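Local coordinates for uncharacterized protein AF0587 (Archaeoglobus fulgidus DSM 4304, PDB 2Q07) that is of unknown function but probably binds RNA and may act in the archaeosine modification of tRNA, at residues W92-K105 / G123-V135. Residues are numbered along the deposited sequence; the frame is centred on the assembly and turned at random.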
# COMPACT_ATOMS: atom_id res chain seq x y z
N TRP A 92 22.08 11.64 -3.55
CA TRP A 92 22.47 10.46 -2.77
C TRP A 92 23.62 10.72 -1.80
O TRP A 92 24.68 10.11 -1.89
CB TRP A 92 22.82 9.30 -3.70
CG TRP A 92 21.61 8.62 -4.30
CD1 TRP A 92 21.34 8.45 -5.62
CD2 TRP A 92 20.52 8.02 -3.58
NE1 TRP A 92 20.14 7.79 -5.78
CE2 TRP A 92 19.62 7.51 -4.54
CE3 TRP A 92 20.21 7.87 -2.22
CZ2 TRP A 92 18.43 6.86 -4.19
CZ3 TRP A 92 19.03 7.23 -1.87
CH2 TRP A 92 18.15 6.73 -2.85
N SER A 93 23.39 11.64 -0.87
CA SER A 93 24.38 11.98 0.14
C SER A 93 24.50 10.80 1.10
O SER A 93 23.68 9.88 1.05
CB SER A 93 23.91 13.19 0.91
OG SER A 93 22.68 12.90 1.55
N GLU A 94 25.50 10.84 1.97
CA GLU A 94 25.71 9.78 2.95
C GLU A 94 24.50 9.57 3.85
O GLU A 94 24.06 8.44 4.05
CB GLU A 94 26.94 10.09 3.82
CG GLU A 94 28.27 9.60 3.25
CD GLU A 94 28.44 8.09 3.36
OE1 GLU A 94 28.41 7.56 4.50
OE2 GLU A 94 28.63 7.43 2.32
N GLU A 95 23.95 10.66 4.39
CA GLU A 95 22.79 10.59 5.28
C GLU A 95 21.58 10.00 4.57
O GLU A 95 20.78 9.27 5.16
CB GLU A 95 22.44 11.99 5.79
CG GLU A 95 23.64 12.83 6.22
CD GLU A 95 24.31 13.54 5.05
OE1 GLU A 95 23.70 14.47 4.48
OE2 GLU A 95 25.45 13.17 4.69
N GLU A 96 21.44 10.35 3.29
CA GLU A 96 20.32 9.88 2.47
C GLU A 96 20.47 8.40 2.12
O GLU A 96 19.51 7.63 2.21
CB GLU A 96 20.25 10.73 1.20
CG GLU A 96 19.05 10.44 0.31
CD GLU A 96 18.90 11.47 -0.79
OE1 GLU A 96 19.84 11.62 -1.61
OE2 GLU A 96 17.84 12.14 -0.84
N VAL A 97 21.67 7.99 1.71
CA VAL A 97 21.91 6.59 1.38
C VAL A 97 21.72 5.77 2.65
O VAL A 97 21.10 4.71 2.63
CB VAL A 97 23.34 6.36 0.83
CG1 VAL A 97 23.70 4.89 0.90
CG2 VAL A 97 23.42 6.84 -0.61
N SER A 98 22.24 6.28 3.75
CA SER A 98 22.15 5.62 5.04
C SER A 98 20.69 5.42 5.46
O SER A 98 20.29 4.33 5.86
CB SER A 98 22.89 6.44 6.10
OG SER A 98 22.78 5.85 7.37
N PHE A 99 19.89 6.48 5.35
CA PHE A 99 18.48 6.42 5.72
C PHE A 99 17.69 5.48 4.83
O PHE A 99 16.90 4.67 5.32
CB PHE A 99 17.85 7.82 5.65
CG PHE A 99 16.41 7.85 6.10
CD1 PHE A 99 16.08 7.85 7.45
CD2 PHE A 99 15.38 7.87 5.16
CE1 PHE A 99 14.75 7.88 7.87
CE2 PHE A 99 14.04 7.89 5.57
CZ PHE A 99 13.73 7.90 6.93
N VAL A 100 17.87 5.57 3.51
CA VAL A 100 17.13 4.70 2.61
C VAL A 100 17.55 3.23 2.77
O VAL A 100 16.71 2.33 2.71
CB VAL A 100 17.30 5.12 1.13
CG1 VAL A 100 16.50 4.19 0.24
CG2 VAL A 100 16.82 6.54 0.92
N ALA A 101 18.84 2.98 2.98
CA ALA A 101 19.34 1.63 3.17
C ALA A 101 18.70 1.00 4.42
O ALA A 101 18.32 -0.16 4.41
CB ALA A 101 20.86 1.65 3.32
N GLY A 102 18.60 1.80 5.48
CA GLY A 102 18.02 1.32 6.72
C GLY A 102 16.62 0.75 6.52
O GLY A 102 16.34 -0.37 6.97
N TRP A 103 15.76 1.50 5.84
CA TRP A 103 14.40 1.04 5.59
C TRP A 103 14.33 -0.09 4.56
O TRP A 103 13.57 -1.05 4.75
CB TRP A 103 13.51 2.21 5.17
CG TRP A 103 13.10 3.02 6.36
CD1 TRP A 103 13.50 4.29 6.68
CD2 TRP A 103 12.29 2.57 7.46
NE1 TRP A 103 13.00 4.65 7.91
CE2 TRP A 103 12.25 3.61 8.41
CE3 TRP A 103 11.60 1.38 7.73
CZ2 TRP A 103 11.54 3.51 9.62
CZ3 TRP A 103 10.89 1.27 8.93
CH2 TRP A 103 10.87 2.34 9.86
N LEU A 104 15.12 0.01 3.50
CA LEU A 104 15.12 -1.03 2.48
C LEU A 104 15.47 -2.38 3.11
O LEU A 104 14.84 -3.40 2.79
CB LEU A 104 16.12 -0.71 1.36
CG LEU A 104 16.32 -1.84 0.33
CD1 LEU A 104 15.01 -2.13 -0.41
CD2 LEU A 104 17.41 -1.45 -0.67
N LYS A 105 16.47 -2.37 3.99
CA LYS A 105 16.90 -3.58 4.68
C LYS A 105 15.75 -4.20 5.46
O LYS A 105 15.59 -5.42 5.48
CB LYS A 105 18.05 -3.30 5.65
CG LYS A 105 18.51 -4.58 6.35
CD LYS A 105 19.85 -4.46 7.07
CE LYS A 105 19.71 -3.82 8.43
NZ LYS A 105 20.97 -3.97 9.21
N GLY A 123 23.71 5.89 -8.00
CA GLY A 123 23.36 6.10 -6.60
C GLY A 123 22.53 5.01 -5.96
O GLY A 123 22.69 4.73 -4.77
N TYR A 124 21.63 4.40 -6.74
CA TYR A 124 20.78 3.34 -6.21
C TYR A 124 21.57 2.11 -5.82
O TYR A 124 21.24 1.45 -4.83
CB TYR A 124 19.72 2.93 -7.23
CG TYR A 124 18.69 3.99 -7.53
CD1 TYR A 124 18.82 4.81 -8.65
CD2 TYR A 124 17.59 4.17 -6.69
CE1 TYR A 124 17.87 5.79 -8.93
CE2 TYR A 124 16.65 5.14 -6.97
CZ TYR A 124 16.79 5.95 -8.08
OH TYR A 124 15.85 6.91 -8.35
N ARG A 125 22.60 1.78 -6.59
CA ARG A 125 23.42 0.62 -6.27
C ARG A 125 24.13 0.85 -4.94
O ARG A 125 24.35 -0.09 -4.18
CB ARG A 125 24.44 0.35 -7.38
CG ARG A 125 23.84 -0.39 -8.57
CD ARG A 125 24.91 -0.98 -9.46
NE ARG A 125 25.96 -1.65 -8.69
CZ ARG A 125 26.79 -2.55 -9.18
NH1 ARG A 125 26.70 -2.92 -10.46
NH2 ARG A 125 27.72 -3.09 -8.40
N LYS A 126 24.49 2.11 -4.67
CA LYS A 126 25.16 2.44 -3.42
C LYS A 126 24.24 2.11 -2.25
O LYS A 126 24.68 1.61 -1.22
CB LYS A 126 25.52 3.92 -3.37
CG LYS A 126 26.68 4.32 -4.26
CD LYS A 126 27.06 5.77 -4.02
CE LYS A 126 28.35 6.15 -4.73
NZ LYS A 126 28.74 7.56 -4.45
N VAL A 127 22.95 2.38 -2.42
CA VAL A 127 21.98 2.09 -1.37
C VAL A 127 21.96 0.58 -1.15
O VAL A 127 22.12 0.10 -0.02
CB VAL A 127 20.56 2.57 -1.77
CG1 VAL A 127 19.51 1.97 -0.85
CG2 VAL A 127 20.49 4.10 -1.72
N VAL A 128 21.78 -0.18 -2.23
CA VAL A 128 21.74 -1.63 -2.17
C VAL A 128 23.04 -2.21 -1.62
O VAL A 128 23.04 -3.15 -0.80
CB VAL A 128 21.45 -2.22 -3.56
CG1 VAL A 128 21.36 -3.74 -3.50
CG2 VAL A 128 20.15 -1.63 -4.10
N GLU A 129 24.16 -1.66 -2.08
CA GLU A 129 25.46 -2.14 -1.62
C GLU A 129 25.56 -2.08 -0.11
O GLU A 129 26.14 -2.97 0.51
CB GLU A 129 26.58 -1.33 -2.28
CG GLU A 129 26.92 -1.83 -3.68
CD GLU A 129 27.80 -0.88 -4.45
OE1 GLU A 129 28.77 -0.36 -3.87
OE2 GLU A 129 27.52 -0.65 -5.65
N ARG A 130 24.97 -1.04 0.49
CA ARG A 130 24.98 -0.91 1.94
C ARG A 130 24.24 -2.06 2.61
O ARG A 130 24.68 -2.59 3.63
CB ARG A 130 24.32 0.40 2.37
CG ARG A 130 25.11 1.67 2.10
CD ARG A 130 26.38 1.74 2.96
NE ARG A 130 26.85 3.12 3.10
CZ ARG A 130 26.30 4.02 3.91
NH1 ARG A 130 25.26 3.69 4.67
NH2 ARG A 130 26.78 5.26 3.96
N VAL A 131 23.10 -2.43 2.03
CA VAL A 131 22.26 -3.50 2.57
C VAL A 131 22.82 -4.90 2.33
O VAL A 131 22.73 -5.78 3.19
CB VAL A 131 20.84 -3.45 1.97
CG1 VAL A 131 19.99 -4.54 2.59
CG2 VAL A 131 20.22 -2.08 2.20
N GLU A 132 23.39 -5.11 1.15
CA GLU A 132 23.94 -6.40 0.79
C GLU A 132 24.82 -6.98 1.89
O GLU A 132 24.70 -8.15 2.22
CB GLU A 132 24.77 -6.30 -0.50
CG GLU A 132 25.36 -7.62 -0.94
CD GLU A 132 26.31 -7.49 -2.13
OE1 GLU A 132 26.84 -8.53 -2.58
OE2 GLU A 132 26.52 -6.35 -2.62
N ASP A 133 25.68 -6.15 2.47
CA ASP A 133 26.59 -6.59 3.52
C ASP A 133 25.92 -6.92 4.86
O ASP A 133 26.57 -7.46 5.76
CB ASP A 133 27.67 -5.53 3.79
CG ASP A 133 28.47 -5.16 2.54
OD1 ASP A 133 28.83 -6.07 1.75
OD2 ASP A 133 28.76 -3.96 2.36
N GLU A 134 24.65 -6.60 5.00
CA GLU A 134 23.97 -6.85 6.27
C GLU A 134 22.86 -7.90 6.23
O GLU A 134 22.31 -8.24 7.27
CB GLU A 134 23.41 -5.53 6.81
CG GLU A 134 24.39 -4.37 6.72
CD GLU A 134 23.86 -3.11 7.36
OE1 GLU A 134 22.64 -2.87 7.28
OE2 GLU A 134 24.67 -2.35 7.95
N VAL A 135 22.53 -8.40 5.05
CA VAL A 135 21.47 -9.39 4.92
C VAL A 135 21.98 -10.77 4.51
O VAL A 135 23.02 -10.87 3.87
CB VAL A 135 20.42 -8.92 3.88
CG1 VAL A 135 19.93 -7.52 4.24
CG2 VAL A 135 21.03 -8.93 2.49
O HOH W 1 20.55 -6.97 9.26
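Val127 sits as a knob in the hole formed by Val97, Val100, Ala101 and Leu104, locking helix 123-132 against helix 94-111 in a domain of unknown function that probably has a uracil-DNA-glycosylase-like alpha/beta fold, with a mixed central sheet. The two helices lie on the same side of that sheet, where Val100, Leu104, Tyr124 and Val128 reach strand 61-65; the axes of 94-105 and 123-132 cross at -55°, 8.6 Å apart at closest approach. Val127 works with both branches: CG1, anti to the backbone N (chi1 166°), meets Val100 CG1 at 3.9 Å, while CG2 turns to the indole of Trp92 and makes a CH-pi contact 3.8 Å from the centroid of its six-membered ring. That same indole face lies over the backbone of Gly123, with Trp92 CD1 only 3.3 Å from Gly123 CA, so close that a CB on the glycine would clash. Trp92 also turns an edge to the face of Tyr124 in a T-shaped pair, planes 71° apart. With the indole of Trp92 cut back to an alanine, Val127 CG2 and the face of Tyr124 would probably lose their aromatic partner and a gap would open over Gly123. Farther along, Val131 CG2 packs on Ala101, and its CG1 touches Lys105 CB.

At one margin Arg130, a second knob, fits among Glu94, Val97, Ser98 and Ala101. Val97 CG1 lies over the guanidinium face, and Glu94 OE1 comes in at the edge, 2.9 Å from Arg130 NH2, in a salt bridge. Another salt bridge joins Lys105 NZ to Glu134 OE1 at 2.8 Å, the ammonium approaching from above the carboxylate plane. A water accepts from Lys105 NZ and donates to the backbone O of Glu134, with 2.9 Å between the water and that oxygen.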